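Local structure of putative PLP-dependent aminotransferase (Bacillus cereus ATCC 10987, 3JU7) at residues 55-60 with 199-204; 99-104 with 330-335; 271-276 with 363-368; 140-145 with 166-171. The protein is a putative aminotransferase of the DegT/DnrJ/EryC1/StrS family that probably uses pyridoxal phosphate to transfer amino groups. One frame throughout, in Å; residues are numbered along the deposited sequence.

Contact 1 (55-60 with 199-204)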
loop_
_atom_site.group_PDB
_atom_site.type_symbol
_atom_site.label_atom_id
_atom_site.label_comp_id
_atom_site.label_asym_id
_atom_site.label_seq_id
_atom_site.Cartn_x
_atom_site.Cartn_y
_atom_site.Cartn_z
ATOM N N ALA A 55 -1.511 -2.597 21.605
ATOM C CA ALA A 55 -0.479 -2.124 20.716
ATOM C C ALA A 55 -1.101 -1.722 19.396
ATOM O O ALA A 55 -2.145 -2.259 18.980
ATOM C CB ALA A 55 0.576 -3.208 20.486
ATOM N N VAL A 56 -0.424 -0.808 18.710
ATOM C CA VAL A 56 -0.860 -0.390 17.399
ATOM C C VAL A 56 0.283 -0.469 16.380
ATOM O O VAL A 56 1.503 -0.407 16.729
ATOM C CB VAL A 56 -1.390 1.078 17.410
ATOM C CG1 VAL A 56 -2.634 1.248 18.351
ATOM C CG2 VAL A 56 -0.265 2.014 17.774
ATOM N N THR A 57 -0.101 -0.582 15.104
ATOM C CA THR A 57 0.859 -0.312 14.056
ATOM C C THR A 57 0.238 0.546 12.969
ATOM O O THR A 57 -0.934 0.357 12.606
ATOM C CB THR A 57 1.442 -1.595 13.451
ATOM O OG1 THR A 57 2.540 -1.217 12.620
ATOM C CG2 THR A 57 0.339 -2.409 12.610
ATOM N N THR A 58 1.009 1.502 12.446
ATOM C CA THR A 58 0.552 2.250 11.266
ATOM C C THR A 58 0.633 1.326 10.050
ATOM O O THR A 58 1.348 0.331 10.089
ATOM C CB THR A 58 1.370 3.500 11.028
ATOM O OG1 THR A 58 2.744 3.142 10.819
ATOM C CG2 THR A 58 1.270 4.478 12.243
ATOM N N VAL A 59 -0.168 1.611 9.019
ATOM C CA VAL A 59 -0.073 0.924 7.726
ATOM C C VAL A 59 -0.259 1.975 6.633
ATOM O O VAL A 59 -0.690 3.083 6.924
ATOM C CB VAL A 59 -1.093 -0.203 7.575
ATOM C CG1 VAL A 59 -0.755 -1.332 8.548
ATOM C CG2 VAL A 59 -2.521 0.321 7.786
ATOM N N ALA A 60 0.044 1.635 5.377
ATOM C CA ALA A 60 0.065 2.646 4.327
ATOM C C ALA A 60 -1.337 3.096 3.956
ATOM O O ALA A 60 -1.531 4.220 3.507
ATOM C CB ALA A 60 0.830 2.161 3.128
ATOM N N GLY A 199 -3.368 4.469 7.649
ATOM C CA GLY A 199 -4.256 3.667 8.448
ATOM C C GLY A 199 -3.533 3.170 9.680
ATOM O O GLY A 199 -2.342 3.456 9.861
ATOM N N LEU A 200 -4.275 2.430 10.516
ATOM C CA LEU A 200 -3.795 1.914 11.787
ATOM C C LEU A 200 -4.484 0.588 12.123
ATOM O O LEU A 200 -5.668 0.355 11.761
ATOM C CB LEU A 200 -4.085 2.904 12.885
ATOM C CG LEU A 200 -3.388 2.707 14.261
ATOM C CD1 LEU A 200 -1.984 3.273 14.278
ATOM C CD2 LEU A 200 -4.185 3.286 15.384
ATOM N N ILE A 201 -3.742 -0.283 12.809
ATOM C CA ILE A 201 -4.303 -1.509 13.369
ATOM C C ILE A 201 -4.078 -1.512 14.857
ATOM O O ILE A 201 -2.991 -1.237 15.303
ATOM C CB ILE A 201 -3.714 -2.818 12.764
ATOM C CG1 ILE A 201 -3.723 -2.740 11.235
ATOM C CG2 ILE A 201 -4.526 -4.014 13.266
ATOM C CD1 ILE A 201 -3.258 -4.023 10.520
ATOM N N TYR A 202 -5.129 -1.800 15.618
ATOM C CA TYR A 202 -5.026 -1.928 17.073
ATOM C C TYR A 202 -5.377 -3.359 17.463
ATOM O O TYR A 202 -6.257 -3.963 16.857
ATOM C CB TYR A 202 -6.026 -1.010 17.791
ATOM C CG TYR A 202 -6.104 -1.312 19.260
ATOM C CD1 TYR A 202 -5.167 -0.781 20.152
ATOM C CD2 TYR A 202 -7.069 -2.184 19.771
ATOM C CE1 TYR A 202 -5.214 -1.081 21.508
ATOM C CE2 TYR A 202 -7.114 -2.486 21.137
ATOM C CZ TYR A 202 -6.199 -1.916 21.998
ATOM O OH TYR A 202 -6.251 -2.222 23.348
ATOM N N SER A 203 -4.681 -3.893 18.455
ATOM C CA SER A 203 -5.117 -5.129 19.119
ATOM C C SER A 203 -4.649 -5.081 20.550
ATOM O O SER A 203 -3.633 -4.453 20.901
ATOM C CB SER A 203 -4.643 -6.409 18.418
ATOM O OG SER A 203 -5.129 -7.583 19.050
ATOM N N LYS A 204 -5.428 -5.713 21.404
ATOM C CA LYS A 204 -4.955 -5.952 22.744
ATOM C C LYS A 204 -3.777 -6.939 22.662
ATOM O O LYS A 204 -2.905 -6.945 23.539
ATOM C CB LYS A 204 -6.091 -6.486 23.584
ATOM C CG LYS A 204 -5.717 -6.845 25.008
ATOM C CD LYS A 204 -5.327 -5.650 25.819
ATOM C CE LYS A 204 -5.284 -6.019 27.310
ATOM N NZ LYS A 204 -5.549 -4.846 28.151
#
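The edge of the Tyr202 ring receives Val56, whose CG1 lies in the ring plane 3.7 Å from CD1 of Tyr202. Phe50 stacks with the same ring, and the Tyr202 hydroxyl, hydrogen-bonded to Arg53 O and Asp178 N, fixes its far end. With CG anti to the backbone N (chi1 170°), the ring is carried alongside the neighbouring strand. Leu200 slants across Val56 on this face, its CD1 3.9 Å from Val56 CB, while Thr58 CG2 flanks the same methyl. The backbones form an antiparallel ladder. Thr57 and Ile201 make a hydrogen-bonded pair closed from both sides, Ile201 N to Thr57 O at 2.9 Å and Thr57 N to Ile201 O at 3.0 Å. Strand 55-59 is outermost in its sheet, and 199-203 runs antiparallel to both its neighbours, the signature of the reversed strand in the large domain of fold-type I PLP enzymes; it follows Lys191, the predicted cofactor lysine. At the Val59-Gly199 pair the register holds but the bonds are less regular: Val59 N reaches Gly199 O at 3.0 Å from 58° above the carbonyl plane, and the return bond from Gly199 N is weak. Val59 CG2 presses on the bare glycine backbone, 3.6 Å from Gly199 C. On the face of Ala55 and Thr57, helix 206-215 packs through Ile209 and Ile212, and Thr57 OG1 bonds to Lys213.

Contact 2 (99-104 with 330-335)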
loop_
_atom_site.group_PDB
_atom_site.type_symbol
_atom_site.label_atom_id
_atom_site.label_comp_id
_atom_site.label_asym_id
_atom_site.label_seq_id
_atom_site.Cartn_x
_atom_site.Cartn_y
_atom_site.Cartn_z
ATOM N N GLY A 99 -7.479 -14.744 -0.473
ATOM C CA GLY A 99 -7.922 -16.026 -0.956
ATOM C C GLY A 99 -9.224 -16.511 -0.361
ATOM O O GLY A 99 -9.519 -17.673 -0.448
ATOM N N LEU A 100 -10.017 -15.640 0.225
ATOM C CA LEU A 100 -11.292 -16.069 0.775
ATOM C C LEU A 100 -12.428 -15.603 -0.090
ATOM O O LEU A 100 -12.270 -14.704 -0.919
ATOM C CB LEU A 100 -11.494 -15.507 2.157
ATOM C CG LEU A 100 -10.329 -15.866 3.067
ATOM C CD1 LEU A 100 -10.525 -15.126 4.324
ATOM C CD2 LEU A 100 -10.309 -17.395 3.253
ATOM N N GLU A 101 -13.584 -16.232 0.093
ATOM C CA GLU A 101 -14.791 -15.766 -0.541
ATOM C C GLU A 101 -15.561 -14.978 0.504
ATOM O O GLU A 101 -15.752 -15.447 1.621
ATOM C CB GLU A 101 -15.660 -16.936 -0.998
ATOM C CG GLU A 101 -15.127 -17.660 -2.165
ATOM C CD GLU A 101 -16.142 -18.640 -2.749
ATOM O OE1 GLU A 101 -17.363 -18.529 -2.485
ATOM O OE2 GLU A 101 -15.701 -19.520 -3.482
ATOM N N PRO A 102 -16.014 -13.781 0.155
ATOM C CA PRO A 102 -16.956 -13.183 1.082
ATOM C C PRO A 102 -18.219 -14.050 1.154
ATOM O O PRO A 102 -18.573 -14.745 0.180
ATOM C CB PRO A 102 -17.255 -11.814 0.452
ATOM C CG PRO A 102 -16.040 -11.548 -0.461
ATOM C CD PRO A 102 -15.665 -12.895 -0.964
ATOM N N TYR A 103 -18.829 -14.053 2.334
ATOM C CA TYR A 103 -20.142 -14.655 2.583
ATOM C C TYR A 103 -20.977 -13.595 3.311
ATOM O O TYR A 103 -20.728 -13.283 4.498
ATOM C CB TYR A 103 -20.012 -15.898 3.439
ATOM C CG TYR A 103 -21.211 -16.853 3.377
ATOM C CD1 TYR A 103 -22.503 -16.442 3.718
ATOM C CD2 TYR A 103 -21.033 -18.170 2.968
ATOM C CE1 TYR A 103 -23.567 -17.326 3.679
ATOM C CE2 TYR A 103 -22.099 -19.051 2.914
ATOM C CZ TYR A 103 -23.350 -18.626 3.268
ATOM O OH TYR A 103 -24.373 -19.539 3.186
ATOM N N PHE A 104 -21.952 -13.018 2.601
ATOM C CA PHE A 104 -22.623 -11.839 3.130
ATOM C C PHE A 104 -23.759 -12.176 4.113
ATOM O O PHE A 104 -24.573 -13.088 3.865
ATOM C CB PHE A 104 -23.151 -10.967 1.998
ATOM C CG PHE A 104 -22.098 -10.428 1.081
ATOM C CD1 PHE A 104 -21.141 -9.527 1.543
ATOM C CD2 PHE A 104 -22.074 -10.783 -0.251
ATOM C CE1 PHE A 104 -20.189 -9.008 0.689
ATOM C CE2 PHE A 104 -21.115 -10.267 -1.105
ATOM C CZ PHE A 104 -20.169 -9.388 -0.631
ATOM N N ARG A 330 -21.544 -10.053 -6.946
ATOM C CA ARG A 330 -22.928 -10.545 -7.090
ATOM C C ARG A 330 -23.094 -12.016 -6.861
ATOM O O ARG A 330 -24.155 -12.451 -6.541
ATOM C CB ARG A 330 -23.399 -10.399 -8.531
ATOM C CG ARG A 330 -23.786 -9.053 -8.950
ATOM C CD ARG A 330 -23.828 -9.087 -10.467
ATOM N NE ARG A 330 -24.372 -7.877 -11.089
ATOM C CZ ARG A 330 -24.243 -7.610 -12.388
ATOM N NH1 ARG A 330 -23.595 -8.460 -13.208
ATOM N NH2 ARG A 330 -24.764 -6.497 -12.884
ATOM N N ASN A 331 -22.078 -12.793 -7.179
ATOM C CA ASN A 331 -22.211 -14.217 -7.122
ATOM C C ASN A 331 -21.676 -14.857 -5.850
ATOM O O ASN A 331 -21.700 -16.043 -5.760
ATOM C CB ASN A 331 -21.566 -14.824 -8.365
ATOM C CG ASN A 331 -22.327 -14.449 -9.645
ATOM O OD1 ASN A 331 -23.492 -14.038 -9.600
ATOM N ND2 ASN A 331 -21.662 -14.571 -10.783
ATOM N N TYR A 332 -21.221 -14.076 -4.870
ATOM C CA TYR A 332 -20.800 -14.663 -3.616
ATOM C C TYR A 332 -22.021 -15.052 -2.797
ATOM O O TYR A 332 -23.073 -14.412 -2.884
ATOM C CB TYR A 332 -19.922 -13.712 -2.823
ATOM C CG TYR A 332 -18.562 -13.564 -3.452
ATOM C CD1 TYR A 332 -17.687 -14.645 -3.507
ATOM C CD2 TYR A 332 -18.142 -12.356 -3.994
ATOM C CE1 TYR A 332 -16.457 -14.527 -4.080
ATOM C CE2 TYR A 332 -16.890 -12.238 -4.576
ATOM C CZ TYR A 332 -16.060 -13.328 -4.613
ATOM O OH TYR A 332 -14.813 -13.262 -5.199
ATOM N N LYS A 333 -21.860 -16.090 -1.983
ATOM C CA LYS A 333 -22.937 -16.572 -1.125
ATOM C C LYS A 333 -23.365 -15.514 -0.094
ATOM O O LYS A 333 -22.603 -14.609 0.252
ATOM C CB LYS A 333 -22.498 -17.840 -0.392
ATOM C CG LYS A 333 -22.231 -19.011 -1.317
ATOM C CD LYS A 333 -21.915 -20.237 -0.524
ATOM C CE LYS A 333 -21.525 -21.406 -1.405
ATOM N NZ LYS A 333 -22.662 -21.816 -2.299
ATOM N N SER A 334 -24.607 -15.643 0.367
ATOM C CA SER A 334 -25.140 -14.783 1.405
ATOM C C SER A 334 -26.290 -15.468 2.094
ATOM O O SER A 334 -26.840 -16.431 1.592
ATOM C CB SER A 334 -25.639 -13.465 0.818
ATOM O OG SER A 334 -26.771 -13.692 -0.016
ATOM N N THR A 335 -26.628 -14.971 3.271
ATOM C CA THR A 335 -27.880 -15.277 3.924
ATOM C C THR A 335 -28.891 -14.475 3.119
ATOM O O THR A 335 -28.507 -13.739 2.211
ATOM C CB THR A 335 -27.876 -14.706 5.321
ATOM O OG1 THR A 335 -27.802 -13.263 5.220
ATOM C CG2 THR A 335 -26.647 -15.241 6.106
HETATM O O HOH W 1 -19.204 -16.807 -1.313
#
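Pro102 and Tyr332 meet face-on: CD of the proline sits 3.5 Å from the centroid of the tyrosine ring, only 8° off its normal, a CH-pi contact over the centre of the face. Glu101 comes to the edge of that ring instead, with its CG 3.9 Å from Tyr332 CE1. A second CH-pi contact runs the other way across the interface, Lys333 CB lying 3.7 Å from the Tyr103 ring centroid and displaced toward the rim, while the rest of the lysine chain continues past the CE2 side. Two backbone hydrogen bonds hold the segments together farther along, from Phe104 N to Lys333 O (2.9 Å) and from Thr335 N to Phe104 O (2.8 Å). Strand 101-105 lies at the edge of the parallel strands, bonded on its inner side to strand 80-84, so the loop 330-335, from the C-terminal part of the chain, adds a single bridge, Phe104 with Ser334, along the outer side. Beyond the direct contacts, one water joins three groups: it donates to Glu101 OE1 (2.8 Å) and Pro102 O (2.6 Å) and accepts from Lys333 N (2.8 Å), which satisfies the amide where the two backbones diverge. In the next shell, Ile96 of helix 90-97 touches both Pro102 and Tyr332, and a Schellman motif with Gly99 at its C-prime position turns that helix into the strand. Tyr80 meets the Tyr103 ring edge-to-face, and the Tyr103 hydroxyl is hydrogen-bonded to Lys122 NZ.

Contact 3 (271-276 with 363-368)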
loop_
_atom_site.group_PDB
_atom_site.type_symbol
_atom_site.label_atom_id
_atom_site.label_comp_id
_atom_site.label_asym_id
_atom_site.label_seq_id
_atom_site.Cartn_x
_atom_site.Cartn_y
_atom_site.Cartn_z
ATOM N N ASN A 271 -37.303 21.230 11.478
ATOM C CA ASN A 271 -38.048 21.273 10.217
ATOM C C ASN A 271 -39.051 20.107 10.033
ATOM O O ASN A 271 -39.593 19.938 8.948
ATOM C CB ASN A 271 -37.104 21.333 9.026
ATOM C CG ASN A 271 -36.397 22.670 8.901
ATOM O OD1 ASN A 271 -36.719 23.459 8.016
ATOM N ND2 ASN A 271 -35.410 22.921 9.770
ATOM N N GLY A 272 -39.289 19.308 11.072
ATOM C CA GLY A 272 -40.286 18.236 11.023
ATOM C C GLY A 272 -39.923 16.971 10.243
ATOM O O GLY A 272 -40.777 16.105 10.034
ATOM N N LEU A 273 -38.658 16.844 9.837
ATOM C CA LEU A 273 -38.253 15.740 8.983
ATOM C C LEU A 273 -38.333 14.406 9.700
ATOM O O LEU A 273 -38.701 13.412 9.080
ATOM C CB LEU A 273 -36.856 15.980 8.411
ATOM C CG LEU A 273 -36.893 16.902 7.197
ATOM C CD1 LEU A 273 -36.131 18.193 7.453
ATOM C CD2 LEU A 273 -36.370 16.175 5.973
HETATM N N MSE A 274 -38.023 14.374 10.994
HETATM C CA MSE A 274 -38.182 13.137 11.742
HETATM C C MSE A 274 -39.661 12.749 11.705
HETATM O O MSE A 274 -40.003 11.586 11.472
HETATM C CB MSE A 274 -37.735 13.261 13.204
HETATM C CG MSE A 274 -36.441 14.005 13.453
HETATM SE SE MSE A 274 -34.988 13.398 12.391
HETATM C CE MSE A 274 -34.727 11.623 13.152
ATOM N N LYS A 275 -40.543 13.727 11.922
ATOM C CA LYS A 275 -41.971 13.466 11.893
ATOM C C LYS A 275 -42.389 12.861 10.548
ATOM O O LYS A 275 -43.267 12.007 10.520
ATOM C CB LYS A 275 -42.783 14.739 12.219
ATOM N N LYS A 276 -41.742 13.277 9.455
ATOM C CA LYS A 276 -42.111 12.835 8.092
ATOM C C LYS A 276 -41.531 11.475 7.684
ATOM O O LYS A 276 -41.774 11.008 6.569
ATOM C CB LYS A 276 -41.729 13.908 7.054
ATOM N N GLN A 363 -29.740 25.209 4.542
ATOM C CA GLN A 363 -30.003 25.035 3.112
ATOM C C GLN A 363 -30.368 23.594 2.859
ATOM O O GLN A 363 -31.394 23.303 2.272
ATOM C CB GLN A 363 -28.761 25.296 2.243
ATOM C CG GLN A 363 -28.369 26.743 1.928
ATOM C CD GLN A 363 -27.310 26.833 0.793
ATOM O OE1 GLN A 363 -27.417 26.140 -0.232
ATOM N NE2 GLN A 363 -26.305 27.695 0.974
ATOM N N ILE A 364 -29.497 22.694 3.308
ATOM C CA ILE A 364 -29.588 21.282 2.971
ATOM C C ILE A 364 -30.854 20.689 3.551
ATOM O O ILE A 364 -31.662 20.110 2.835
ATOM C CB ILE A 364 -28.324 20.509 3.451
ATOM C CG1 ILE A 364 -27.096 20.930 2.619
ATOM C CG2 ILE A 364 -28.513 18.998 3.356
ATOM C CD1 ILE A 364 -25.740 20.442 3.194
ATOM N N VAL A 365 -31.025 20.855 4.851
ATOM C CA VAL A 365 -32.174 20.296 5.534
ATOM C C VAL A 365 -33.462 20.833 4.942
ATOM O O VAL A 365 -34.379 20.060 4.710
ATOM C CB VAL A 365 -32.115 20.537 7.050
ATOM C CG1 VAL A 365 -33.434 20.115 7.704
ATOM C CG2 VAL A 365 -30.901 19.773 7.655
ATOM N N ILE A 366 -33.517 22.138 4.674
ATOM C CA ILE A 366 -34.681 22.757 4.024
ATOM C C ILE A 366 -35.015 22.111 2.677
ATOM O O ILE A 366 -36.180 21.900 2.368
ATOM C CB ILE A 366 -34.493 24.276 3.843
ATOM C CG1 ILE A 366 -34.633 24.975 5.194
ATOM C CG2 ILE A 366 -35.532 24.833 2.886
ATOM C CD1 ILE A 366 -34.333 26.444 5.156
ATOM N N CYS A 367 -33.995 21.799 1.884
ATOM C CA CYS A 367 -34.182 21.105 0.603
ATOM C C CYS A 367 -34.763 19.713 0.785
ATOM O O CYS A 367 -35.556 19.267 -0.041
ATOM C CB CYS A 367 -32.860 20.963 -0.162
ATOM S SG CYS A 367 -32.253 22.461 -0.983
ATOM N N LEU A 368 -34.343 19.006 1.835
ATOM C CA LEU A 368 -34.941 17.710 2.141
ATOM C C LEU A 368 -36.443 17.873 2.432
ATOM O O LEU A 368 -37.261 17.079 1.979
ATOM C CB LEU A 368 -34.247 17.046 3.327
ATOM C CG LEU A 368 -32.826 16.570 3.135
ATOM C CD1 LEU A 368 -32.479 15.789 4.348
ATOM C CD2 LEU A 368 -32.675 15.702 1.899
#
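Leu273 reaches helix 358-368 with both of its methyl groups, one against Val365 and one against Leu368. Its chi1 places CG anti to the carbonyl carbon, but chi2 is 117°, away from a staggered value, which may mean strain or an imperfect fit. CD1 of Leu273 lies 3.3 Å from CG1 of Val365, tighter than ordinary van der Waals contact, which leaves the exact position of the fork doubtful. CD2 of Leu273 lies 3.5 Å from CB of Leu368, the two leucine side chains meeting at about a right angle. Val365 turns CG1 into the contact because that branch stands opposite its backbone N (chi1 172°). Asn271 folds its amide over the same methyl, with ND2 4.0 Å from Val365 CG1, and sets OD1 3.8 Å from CG1 of Ile366. These are packing contacts; ND2 has its hydrogen bond with Leu267 O, one turn back in the preceding helix, which helps fix the amide. Behind these side chains the backbone makes a Schellman motif: Gly272, at positive phi (75°), is the C-prime residue, and Leu273 N bonds back to Leu268 O, ending helix 250-270. A short turn follows, with Lys276 N bonded to Gly272 O at 3.0 Å. The contact packs the turn that ends helix 250-270 against helix 358-368, the last in the model. Tyr264 and Leu268 continue the packing on Val365, Trp278 touches both Leu273 and Leu368, and helix 301-309 meets Leu368 through Val304 and Leu308.

Contact 4 (140-145 with 166-171)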
loop_
_atom_site.group_PDB
_atom_site.type_symbol
_atom_site.label_atom_id
_atom_site.label_comp_id
_atom_site.label_asym_id
_atom_site.label_seq_id
_atom_site.Cartn_x
_atom_site.Cartn_y
_atom_site.Cartn_z
ATOM N N GLY A 140 -18.769 4.860 11.376
ATOM C CA GLY A 140 -17.918 5.396 12.464
ATOM C C GLY A 140 -18.644 5.380 13.794
ATOM O O GLY A 140 -18.522 6.271 14.599
ATOM N N SER A 141 -19.398 4.328 14.042
ATOM C CA SER A 141 -20.289 4.305 15.174
ATOM C C SER A 141 -19.835 3.276 16.174
ATOM O O SER A 141 -18.887 2.502 15.934
ATOM C CB SER A 141 -21.714 4.004 14.695
ATOM O OG SER A 141 -21.785 2.711 14.153
ATOM N N TRP A 142 -20.535 3.258 17.293
ATOM C CA TRP A 142 -20.160 2.416 18.389
ATOM C C TRP A 142 -20.851 1.071 18.317
ATOM O O TRP A 142 -21.853 0.839 18.979
ATOM C CB TRP A 142 -20.494 3.128 19.674
ATOM C CG TRP A 142 -19.844 2.585 20.845
ATOM C CD1 TRP A 142 -20.347 1.660 21.707
ATOM C CD2 TRP A 142 -18.571 2.983 21.359
ATOM N NE1 TRP A 142 -19.460 1.452 22.724
ATOM C CE2 TRP A 142 -18.356 2.240 22.537
ATOM C CE3 TRP A 142 -17.596 3.901 20.939
ATOM C CZ2 TRP A 142 -17.189 2.356 23.292
ATOM C CZ3 TRP A 142 -16.437 4.022 21.678
ATOM C CH2 TRP A 142 -16.234 3.246 22.853
HETATM N N MSE A 143 -20.307 0.198 17.478
HETATM C CA MSE A 143 -20.754 -1.198 17.379
HETATM C C MSE A 143 -20.094 -1.956 18.500
HETATM O O MSE A 143 -18.875 -2.147 18.511
HETATM C CB MSE A 143 -20.348 -1.799 16.055
HETATM C CG MSE A 143 -20.756 -3.248 15.890
HETATM SE SE MSE A 143 -20.125 -3.913 14.202
HETATM C CE MSE A 143 -18.205 -4.053 14.576
ATOM N N ASN A 144 -20.900 -2.379 19.463
ATOM C CA ASN A 144 -20.390 -3.019 20.646
ATOM C C ASN A 144 -19.686 -4.314 20.279
ATOM O O ASN A 144 -20.173 -5.042 19.428
ATOM C CB ASN A 144 -21.523 -3.314 21.621
ATOM C CG ASN A 144 -21.015 -3.537 23.022
ATOM O OD1 ASN A 144 -20.508 -4.630 23.365
ATOM N ND2 ASN A 144 -21.125 -2.485 23.855
ATOM N N LEU A 145 -18.562 -4.609 20.942
ATOM C CA LEU A 145 -17.703 -5.741 20.563
ATOM C C LEU A 145 -17.726 -6.935 21.524
ATOM O O LEU A 145 -16.956 -7.879 21.321
ATOM C CB LEU A 145 -16.250 -5.262 20.369
ATOM C CG LEU A 145 -16.058 -4.262 19.233
ATOM C CD1 LEU A 145 -14.629 -3.774 19.192
ATOM C CD2 LEU A 145 -16.456 -4.913 17.911
ATOM N N PHE A 166 -11.778 6.216 13.686
ATOM C CA PHE A 166 -10.704 6.622 14.582
ATOM C C PHE A 166 -11.092 7.912 15.269
ATOM O O PHE A 166 -11.573 8.838 14.642
ATOM C CB PHE A 166 -9.398 6.803 13.820
ATOM C CG PHE A 166 -8.210 6.894 14.685
ATOM C CD1 PHE A 166 -7.757 5.779 15.375
ATOM C CD2 PHE A 166 -7.523 8.101 14.825
ATOM C CE1 PHE A 166 -6.647 5.861 16.188
ATOM C CE2 PHE A 166 -6.424 8.195 15.633
ATOM C CZ PHE A 166 -5.976 7.076 16.328
ATOM N N GLY A 167 -10.796 7.995 16.557
ATOM C CA GLY A 167 -11.145 9.137 17.350
ATOM C C GLY A 167 -12.497 8.995 18.004
ATOM O O GLY A 167 -12.904 9.879 18.713
ATOM N N LEU A 168 -13.208 7.886 17.768
ATOM C CA LEU A 168 -14.531 7.640 18.378
ATOM C C LEU A 168 -14.426 7.223 19.854
ATOM O O LEU A 168 -13.944 6.126 20.185
ATOM C CB LEU A 168 -15.306 6.572 17.604
ATOM C CG LEU A 168 -16.679 6.224 18.152
ATOM C CD1 LEU A 168 -17.576 7.498 18.224
ATOM C CD2 LEU A 168 -17.311 5.106 17.253
HETATM N N MSE A 169 -14.934 8.096 20.711
HETATM C CA MSE A 169 -14.944 7.959 22.165
HETATM C C MSE A 169 -16.357 7.801 22.704
HETATM O O MSE A 169 -17.288 8.428 22.214
HETATM C CB MSE A 169 -14.422 9.254 22.779
HETATM C CG MSE A 169 -13.078 9.704 22.248
HETATM SE SE MSE A 169 -11.732 8.582 22.970
HETATM C CE MSE A 169 -10.402 9.943 23.209
ATOM N N ASN A 170 -16.513 7.011 23.752
ATOM C CA ASN A 170 -17.814 6.839 24.390
ATOM C C ASN A 170 -17.543 6.516 25.839
ATOM O O ASN A 170 -16.926 5.504 26.157
ATOM C CB ASN A 170 -18.607 5.710 23.727
ATOM C CG ASN A 170 -20.015 5.552 24.291
ATOM O OD1 ASN A 170 -20.468 6.367 25.074
ATOM N ND2 ASN A 170 -20.725 4.502 23.848
ATOM N N GLY A 171 -17.995 7.406 26.715
ATOM C CA GLY A 171 -17.765 7.277 28.138
ATOM C C GLY A 171 -16.289 7.283 28.424
ATOM O O GLY A 171 -15.826 6.534 29.256
#
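Trp142 and Asn170 both have CG opposite their own backbone N: chi1 of -163° swings the indole under Asn170 CB, and chi1 of -176° in the asparagine lays its amide back over the ring system. Asn170 CB sits over one face of the indole, 3.3 Å from the centroid of the six-membered ring, a close CH-pi contact. The amide stands nearly upright on the ring system, the two planes 82° apart, and ND2 is 3.5 Å from Trp142 NE1; both are donors, so this is proximity without a bond, and ND2 is hydrogen-bonded elsewhere. Leu168 O approaches the indole in its plane, at the edge, 3.6 Å from CZ3. Segment 166-171 carries the first strand of a small antiparallel hairpin, 169-170 with 173-174, whereas 140-145 belongs to the loop joining strand 130-133 to helix 146-153; Trp142 forms the centre of an inverse gamma turn there, with only a weak bond from Met143 N to Ser141 O. Leu168 fills the angle beside that turn: its CG is 3.7 Å from Trp142 CE3, and its CD2 presses on the backbone, 3.1 Å from Gly140 O and 3.3 Å from Ser141 C. Tyr175 meets the indole edge-to-face and shares a backbone hydrogen bond with Leu168. A triethylene glycol, probably from the crystallisation liquor, lies about 3 Å from the Trp142 side chain.

Overall arrangement
From the N terminus, strand 55-59 opens contact 1 and strand 101-105 opens contact 2. Contact 4 then opens at 140-145 and closes at 166-171, nested inside the loops of both. Contact 1 closes next, at 199-203, joining two adjacent strands of the mixed sheet; Leu200 there touches Phe166 of contact 4, and the centres of contacts 1 and 4 are about 16 Å apart. Contact 3 opens at 271-276, after helix 250-270. Contact 2 closes at 330-335, crossing contacts 1 and 3 and tying the parallel sheet's edge to the C-terminal part. Contact 3 closes last, on helix 358-368, about 40 Å centre to centre from contact 1 and on the opposite side of the chain's centre.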